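PDB 2XMZ: hydrolase, alpha/beta hydrolase FOLD family from Staphylococcus aureus, which catalyses the lyase step of menaquinone biosynthesis that yields 2-succinyl-6-hydroxy-2,4-cyclohexadiene-1-carboxylate. Local coordinates for residues A[139-144]-A[183-188]; A[24-29]-A[147-152]; A[68-73]-A[98-103]. One frame throughout, in Å; residues are numbered along the deposited sequence.

Contact 1: A[139-144]-A[183-188]; sequences VLDIAG and KMAKAL
L140 and A185 mark the point where helices 139-143 and 183-188 meet, the two short axes running almost antiparallel at 164° with a closest approach of 8.6 Å. The CA atoms of L140 and A185 lie 5.9 Å apart. The small side chain of A185 lets the backbones come this near, and L140 fills the seam. Its CB faces the methyl of A185, while the torsion about CA-CB (chi1 -80°) sets CG beside the backbone N and carries the CD1 branch across to the partner helix. There CD1 lies 3.7 Å from M184 CB and 3.9 Å from A185 N, and it also meets L188 CD1 at 3.9 Å, so one methyl bridges side chains a helical turn apart. The CD2 branch belongs to another neighbour, F148 of helix 145-152. M184 contributes chiefly its CB here: bends at chi2 and chi3 lead its sulfur away from helix 139-143. Along the more exposed margin, D141 lays OD1 against A185 CB at 3.5 Å, an apolar neighbour for a charged oxygen. Its other oxygen, OD2, forms a salt bridge with R189, one turn beyond A185 on the same helix, which ties D141 electrostatically to the helix it flanks. No hydrogen bond links the two segments themselves, so the seam rests on apolar packing, with the D141-R189 salt bridge beside it. The pair belongs to the helical insertion between strands 110-114 and 210-215, the cap that sits over the C-terminal ends of the core strands, above the active site, in many alpha/beta hydrolase-fold enzymes.

Contact 2: A[24-29]-A[147-152]; sequences GFLSDS and LFVNDW
F25 and L26, in the loop after strand 17-22, meet the cap helix 147-152 of the alpha/beta hydrolase fold; in relatives this loop commonly helps form the oxyanion hole. W152 receives both residues on the same face of its indole, which is put against the loop by CG standing opposite the backbone N (chi1 -163°). L26 CD1 sits over the five-membered ring, 3.6 Å from its centroid, a CH-pi contact. The leucine reaches it with an unusual chi1 of -108°, away from the staggered positions, on a backbone of positive phi. F25 presents an edge to the six-membered ring in an offset edge-to-face pair, the planes at 65°. The nearest atoms of that pair are F25 CD2 and W152 CZ2, at 3.6 Å. F148 closes the group: its CE2 lies 3.8 Å from L26 CD1, which approaches in the plane of the phenyl ring, and 4.1 Å from F25 CE2. The M184 and L188 side chains of helix 181-191 also touch F25. Polar linkage across this apolar cluster comes from one water at the indole edge, which accepts from W152 NE1 at 2.8 Å and donates to F25 O at 3.0 Å.

Contact 3: A[68-73]-A[98-103]; sequences YITTLL and LYYAIN
T70 and L73 of helix 68-73 pack against Y99 and Y100 of helix 98-103, where the axes cross at 76° and stay 10.1 Å apart at their closest, leaving room for side chains in between. Y100 can be followed outward. Its chi1 of -163° swings the ring toward the other helix, and CB and CG both lie near the L73 CD1 methyl. At the next atom the packing tightens, with Y100 CD1 3.7 Å from L73 CD1. At Y100 CE1, L73 CB stands 3.6 Å away, and T70 O approaches at 3.5 Å in the plane of the ring, at its edge; T70 CG2 is also nearby. The tyrosine and leucine side chains run alongside each other, pointing opposite ways. Beyond CZ, the hydroxyl OH leaves the apolar zone and is hydrogen-bonded to both D74 OD1 and the backbone N of I106, so the tip is held between the helix it crosses and the chain following its own helix. T70 divides its branches between the two tyrosines. CG2 leans on Y100, whereas OG1 lies 3.1 Å from Y99 CE2, near the plane of that ring at its edge, while its hydrogen bond goes to F66 O one turn back. N103 ND2 bonds weakly to Y99 O and sits 3.2 Å above the centre of the Y99 ring, the rest of the tilted amide rising away from it. Together these residues join the helix between strands 44-48 and 84-90 to the one that follows the likely nucleophile elbow, two helices that characteristically pack on one side of the central sheet in the alpha/beta hydrolase fold.

Contacts 1 and 2 are neighbours, with centres about 10 Å apart, and they touch through helix 181-191 and through helices 123-143 and 145-152, which follow one another directly in the chain. Their segments alternate along the sequence, so one contact joins cap helices to each other and the other joins the cap to the loop after strand 17-22. Contact 3 lies about 23 Å from each, centre to centre, without touching either. It is nested inside the long loop closed by contact 2, and precedes contact 1. It joins helices 66-77 and 92-103, which flank the sheet, whereas the other two build the cap and seat it near the probable catalytic region.

Contact 1: A[139-144]-A[183-188]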
# COMPACT_ATOMS: atom_id res chain seq x y z
N VAL A 139 -18.65 -12.79 -3.57
CA VAL A 139 -19.31 -11.88 -4.53
C VAL A 139 -18.46 -11.71 -5.80
O VAL A 139 -18.99 -11.64 -6.91
CB VAL A 139 -19.58 -10.49 -3.90
CG1 VAL A 139 -20.15 -9.53 -4.95
CG2 VAL A 139 -20.55 -10.59 -2.71
N LEU A 140 -17.14 -11.64 -5.63
CA LEU A 140 -16.23 -11.51 -6.76
C LEU A 140 -16.23 -12.76 -7.64
O LEU A 140 -16.49 -12.67 -8.83
CB LEU A 140 -14.82 -11.15 -6.28
CG LEU A 140 -14.60 -9.66 -5.94
CD1 LEU A 140 -13.43 -9.47 -4.94
CD2 LEU A 140 -14.35 -8.87 -7.23
N ASP A 141 -15.94 -13.93 -7.05
CA ASP A 141 -15.94 -15.22 -7.75
C ASP A 141 -17.22 -15.48 -8.55
O ASP A 141 -17.20 -16.21 -9.56
CB ASP A 141 -15.77 -16.37 -6.75
CG ASP A 141 -14.31 -16.73 -6.48
OD1 ASP A 141 -13.39 -16.17 -7.14
OD2 ASP A 141 -14.10 -17.59 -5.59
N ILE A 142 -18.33 -14.90 -8.09
CA ILE A 142 -19.67 -15.17 -8.63
C ILE A 142 -20.23 -14.04 -9.52
O ILE A 142 -20.60 -14.29 -10.67
CB ILE A 142 -20.69 -15.53 -7.49
CG1 ILE A 142 -20.26 -16.83 -6.79
CG2 ILE A 142 -22.12 -15.65 -8.05
CD1 ILE A 142 -21.05 -17.18 -5.53
N ALA A 143 -20.26 -12.81 -9.01
CA ALA A 143 -20.89 -11.69 -9.73
C ALA A 143 -19.96 -10.89 -10.66
O ALA A 143 -20.43 -10.09 -11.49
CB ALA A 143 -21.65 -10.77 -8.76
N GLY A 144 -18.65 -11.08 -10.53
CA GLY A 144 -17.68 -10.48 -11.46
C GLY A 144 -17.12 -9.13 -11.03
O GLY A 144 -17.49 -8.59 -9.99
N LYS A 183 -8.78 -13.38 -8.81
CA LYS A 183 -7.58 -13.01 -8.10
C LYS A 183 -7.86 -12.05 -6.95
O LYS A 183 -7.24 -12.17 -5.91
CB LYS A 183 -6.50 -12.42 -9.03
CG LYS A 183 -5.99 -13.44 -10.01
CD LYS A 183 -4.82 -12.94 -10.84
CE LYS A 183 -4.36 -14.03 -11.81
NZ LYS A 183 -3.10 -13.64 -12.49
N MET A 184 -8.79 -11.10 -7.15
CA MET A 184 -9.17 -10.20 -6.07
C MET A 184 -9.74 -11.00 -4.91
O MET A 184 -9.43 -10.72 -3.76
CB MET A 184 -10.16 -9.13 -6.58
CG MET A 184 -9.56 -8.20 -7.66
SD MET A 184 -8.14 -7.25 -6.98
CE MET A 184 -6.75 -8.25 -7.52
N ALA A 185 -10.55 -12.01 -5.22
CA ALA A 185 -11.11 -12.89 -4.20
C ALA A 185 -10.01 -13.61 -3.41
O ALA A 185 -10.05 -13.65 -2.18
CB ALA A 185 -12.07 -13.91 -4.84
N LYS A 186 -9.00 -14.14 -4.12
CA LYS A 186 -7.95 -14.85 -3.47
C LYS A 186 -7.14 -13.88 -2.61
O LYS A 186 -6.81 -14.21 -1.49
CB LYS A 186 -7.08 -15.64 -4.46
CG LYS A 186 -6.00 -16.49 -3.77
CD LYS A 186 -5.22 -17.32 -4.77
CE LYS A 186 -4.00 -18.01 -4.12
NZ LYS A 186 -4.40 -18.90 -3.00
N ALA A 187 -6.84 -12.68 -3.13
CA ALA A 187 -6.15 -11.66 -2.33
C ALA A 187 -6.88 -11.40 -1.01
O ALA A 187 -6.25 -11.39 0.06
CB ALA A 187 -5.99 -10.34 -3.13
N LEU A 188 -8.18 -11.21 -1.07
CA LEU A 188 -8.99 -11.03 0.16
C LEU A 188 -8.89 -12.21 1.12
O LEU A 188 -8.63 -12.02 2.31
CB LEU A 188 -10.46 -10.75 -0.17
CG LEU A 188 -10.75 -9.38 -0.81
CD1 LEU A 188 -12.20 -9.31 -1.29
CD2 LEU A 188 -10.41 -8.21 0.14

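Contact 2: A[24-29]-A[147-152]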
# COMPACT_ATOMS: atom_id res chain seq x y z
N GLY A 24 -2.49 -0.40 -3.43
CA GLY A 24 -3.60 -0.87 -2.60
C GLY A 24 -4.45 -1.92 -3.32
O GLY A 24 -4.20 -2.26 -4.49
N PHE A 25 -5.45 -2.42 -2.61
CA PHE A 25 -6.38 -3.42 -3.10
C PHE A 25 -7.14 -2.94 -4.34
O PHE A 25 -7.50 -1.75 -4.44
CB PHE A 25 -7.37 -3.81 -1.99
CG PHE A 25 -8.36 -4.85 -2.43
CD1 PHE A 25 -7.93 -6.15 -2.71
CD2 PHE A 25 -9.70 -4.54 -2.56
CE1 PHE A 25 -8.82 -7.12 -3.11
CE2 PHE A 25 -10.63 -5.51 -2.96
CZ PHE A 25 -10.19 -6.81 -3.24
N LEU A 26 -7.38 -3.84 -5.28
CA LEU A 26 -8.19 -3.55 -6.47
C LEU A 26 -7.52 -2.49 -7.35
O LEU A 26 -8.17 -1.66 -7.98
CB LEU A 26 -9.59 -3.05 -6.10
CG LEU A 26 -10.90 -3.83 -6.26
CD1 LEU A 26 -12.07 -2.84 -6.24
CD2 LEU A 26 -10.98 -4.69 -7.50
N SER A 27 -6.20 -2.53 -7.38
CA SER A 27 -5.43 -1.51 -8.06
C SER A 27 -4.12 -2.16 -8.36
O SER A 27 -3.98 -3.37 -8.18
CB SER A 27 -5.24 -0.29 -7.15
OG SER A 27 -4.38 0.68 -7.73
N ASP A 28 -3.16 -1.39 -8.88
CA ASP A 28 -1.84 -1.93 -9.09
C ASP A 28 -0.87 -0.76 -9.19
O ASP A 28 -1.23 0.40 -8.89
CB ASP A 28 -1.78 -2.87 -10.33
CG ASP A 28 -2.32 -2.23 -11.60
OD1 ASP A 28 -3.24 -2.80 -12.22
OD2 ASP A 28 -1.82 -1.17 -12.01
N SER A 29 0.33 -1.07 -9.65
CA SER A 29 1.40 -0.09 -9.72
C SER A 29 1.09 1.12 -10.59
O SER A 29 1.72 2.17 -10.43
CB SER A 29 2.66 -0.76 -10.22
OG SER A 29 3.14 -1.63 -9.19
N LEU A 147 -19.67 -5.41 -11.21
CA LEU A 147 -20.68 -5.22 -10.16
C LEU A 147 -19.99 -4.95 -8.81
O LEU A 147 -20.43 -4.10 -8.03
CB LEU A 147 -21.64 -6.42 -10.10
CG LEU A 147 -22.53 -6.64 -11.35
CD1 LEU A 147 -23.19 -8.02 -11.34
CD2 LEU A 147 -23.59 -5.54 -11.59
N PHE A 148 -18.89 -5.65 -8.55
CA PHE A 148 -18.11 -5.40 -7.34
C PHE A 148 -17.61 -3.97 -7.26
O PHE A 148 -17.75 -3.31 -6.22
CB PHE A 148 -16.95 -6.39 -7.21
CG PHE A 148 -16.22 -6.26 -5.92
CD1 PHE A 148 -16.67 -6.92 -4.77
CD2 PHE A 148 -15.08 -5.46 -5.84
CE1 PHE A 148 -16.00 -6.78 -3.58
CE2 PHE A 148 -14.40 -5.32 -4.64
CZ PHE A 148 -14.86 -5.99 -3.50
N VAL A 149 -17.00 -3.49 -8.35
CA VAL A 149 -16.46 -2.13 -8.43
C VAL A 149 -17.57 -1.09 -8.26
O VAL A 149 -17.39 -0.08 -7.57
CB VAL A 149 -15.68 -1.89 -9.76
CG1 VAL A 149 -15.28 -0.43 -9.92
CG2 VAL A 149 -14.41 -2.75 -9.81
N ASN A 150 -18.74 -1.34 -8.87
CA ASN A 150 -19.88 -0.45 -8.69
C ASN A 150 -20.22 -0.24 -7.20
O ASN A 150 -20.40 0.90 -6.75
CB ASN A 150 -21.08 -0.95 -9.50
CG ASN A 150 -20.88 -0.78 -11.00
OD1 ASN A 150 -19.98 -0.06 -11.45
ND2 ASN A 150 -21.71 -1.45 -11.78
N ASP A 151 -20.26 -1.34 -6.45
CA ASP A 151 -20.52 -1.30 -5.01
C ASP A 151 -19.32 -0.71 -4.23
O ASP A 151 -19.50 0.08 -3.31
CB ASP A 151 -20.87 -2.69 -4.47
CG ASP A 151 -22.25 -3.17 -4.89
OD1 ASP A 151 -22.96 -2.47 -5.67
OD2 ASP A 151 -22.65 -4.26 -4.43
N TRP A 152 -18.10 -1.10 -4.63
CA TRP A 152 -16.86 -0.62 -4.00
C TRP A 152 -16.76 0.89 -4.06
O TRP A 152 -16.42 1.54 -3.06
CB TRP A 152 -15.65 -1.25 -4.67
CG TRP A 152 -14.37 -1.18 -3.90
CD1 TRP A 152 -13.28 -0.41 -4.19
CD2 TRP A 152 -14.02 -1.94 -2.73
NE1 TRP A 152 -12.27 -0.65 -3.28
CE2 TRP A 152 -12.70 -1.58 -2.37
CE3 TRP A 152 -14.69 -2.90 -1.97
CZ2 TRP A 152 -12.05 -2.12 -1.25
CZ3 TRP A 152 -14.04 -3.45 -0.85
CH2 TRP A 152 -12.73 -3.06 -0.51
O HOH W 1 -9.56 -0.10 -2.92

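Contact 3: A[68-73]-A[98-103]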
# COMPACT_ATOMS: atom_id res chain seq x y z
N TYR A 68 4.45 -15.57 2.37
CA TYR A 68 4.58 -15.63 0.91
C TYR A 68 4.94 -14.27 0.31
O TYR A 68 5.86 -14.17 -0.50
CB TYR A 68 3.29 -16.15 0.26
CG TYR A 68 3.37 -16.21 -1.26
CD1 TYR A 68 3.87 -17.35 -1.92
CD2 TYR A 68 2.95 -15.12 -2.04
CE1 TYR A 68 3.96 -17.40 -3.32
CE2 TYR A 68 3.02 -15.16 -3.43
CZ TYR A 68 3.53 -16.30 -4.06
OH TYR A 68 3.60 -16.32 -5.43
N ILE A 69 4.20 -13.24 0.68
CA ILE A 69 4.47 -11.89 0.18
C ILE A 69 5.85 -11.39 0.63
O ILE A 69 6.58 -10.76 -0.15
CB ILE A 69 3.38 -10.90 0.59
CG1 ILE A 69 2.07 -11.27 -0.09
CG2 ILE A 69 3.77 -9.44 0.22
CD1 ILE A 69 0.88 -10.87 0.72
N THR A 70 6.22 -11.69 1.87
CA THR A 70 7.57 -11.35 2.38
C THR A 70 8.66 -11.99 1.54
O THR A 70 9.63 -11.31 1.19
CB THR A 70 7.70 -11.76 3.84
OG1 THR A 70 6.77 -10.98 4.57
CG2 THR A 70 9.15 -11.50 4.39
N THR A 71 8.50 -13.28 1.22
CA THR A 71 9.46 -13.95 0.35
C THR A 71 9.54 -13.30 -1.02
O THR A 71 10.61 -13.09 -1.56
CB THR A 71 9.12 -15.44 0.20
OG1 THR A 71 9.30 -16.07 1.46
CG2 THR A 71 10.05 -16.11 -0.84
N LEU A 72 8.37 -13.02 -1.58
CA LEU A 72 8.26 -12.30 -2.82
C LEU A 72 9.09 -11.03 -2.80
O LEU A 72 9.89 -10.77 -3.72
CB LEU A 72 6.78 -11.96 -3.03
CG LEU A 72 6.26 -11.41 -4.33
CD1 LEU A 72 4.75 -11.72 -4.39
CD2 LEU A 72 6.52 -9.88 -4.46
N LEU A 73 8.90 -10.25 -1.74
CA LEU A 73 9.61 -8.99 -1.60
C LEU A 73 11.10 -9.20 -1.31
O LEU A 73 11.93 -8.47 -1.85
CB LEU A 73 8.98 -8.10 -0.53
CG LEU A 73 7.52 -7.67 -0.68
CD1 LEU A 73 7.20 -6.60 0.40
CD2 LEU A 73 7.19 -7.13 -2.06
N LEU A 98 4.25 -2.68 6.47
CA LEU A 98 4.45 -2.83 7.92
C LEU A 98 4.93 -4.24 8.26
O LEU A 98 5.87 -4.42 9.03
CB LEU A 98 3.14 -2.54 8.67
CG LEU A 98 2.87 -1.06 8.96
CD1 LEU A 98 1.41 -0.87 9.39
CD2 LEU A 98 3.77 -0.57 10.04
N TYR A 99 4.30 -5.25 7.65
CA TYR A 99 4.69 -6.64 7.89
C TYR A 99 6.13 -6.82 7.49
O TYR A 99 6.93 -7.48 8.21
CB TYR A 99 3.77 -7.63 7.15
CG TYR A 99 4.03 -9.06 7.55
CD1 TYR A 99 3.31 -9.64 8.58
CD2 TYR A 99 5.02 -9.82 6.92
CE1 TYR A 99 3.54 -10.97 8.98
CE2 TYR A 99 5.27 -11.16 7.31
CZ TYR A 99 4.53 -11.71 8.35
OH TYR A 99 4.75 -13.01 8.75
N TYR A 100 6.50 -6.22 6.37
CA TYR A 100 7.83 -6.37 5.87
C TYR A 100 8.85 -5.64 6.73
O TYR A 100 9.93 -6.17 6.95
CB TYR A 100 7.98 -5.92 4.41
CG TYR A 100 9.25 -6.47 3.83
CD1 TYR A 100 9.29 -7.75 3.26
CD2 TYR A 100 10.45 -5.73 3.90
CE1 TYR A 100 10.48 -8.25 2.74
CE2 TYR A 100 11.62 -6.22 3.39
CZ TYR A 100 11.63 -7.50 2.82
OH TYR A 100 12.81 -7.99 2.32
N ALA A 101 8.51 -4.45 7.22
CA ALA A 101 9.40 -3.71 8.13
C ALA A 101 9.73 -4.51 9.37
O ALA A 101 10.82 -4.37 9.92
CB ALA A 101 8.79 -2.34 8.53
N ILE A 102 8.77 -5.33 9.81
CA ILE A 102 8.91 -6.13 11.03
C ILE A 102 9.53 -7.52 10.78
O ILE A 102 10.30 -8.01 11.60
CB ILE A 102 7.52 -6.31 11.70
CG1 ILE A 102 7.01 -4.95 12.19
CG2 ILE A 102 7.56 -7.33 12.85
CD1 ILE A 102 5.49 -4.89 12.43
N ASN A 103 9.18 -8.13 9.65
CA ASN A 103 9.49 -9.53 9.41
C ASN A 103 10.34 -9.78 8.19
O ASN A 103 10.81 -10.90 8.00
CB ASN A 103 8.20 -10.33 9.27
CG ASN A 103 7.41 -10.36 10.55
OD1 ASN A 103 7.85 -10.92 11.54
ND2 ASN A 103 6.24 -9.76 10.54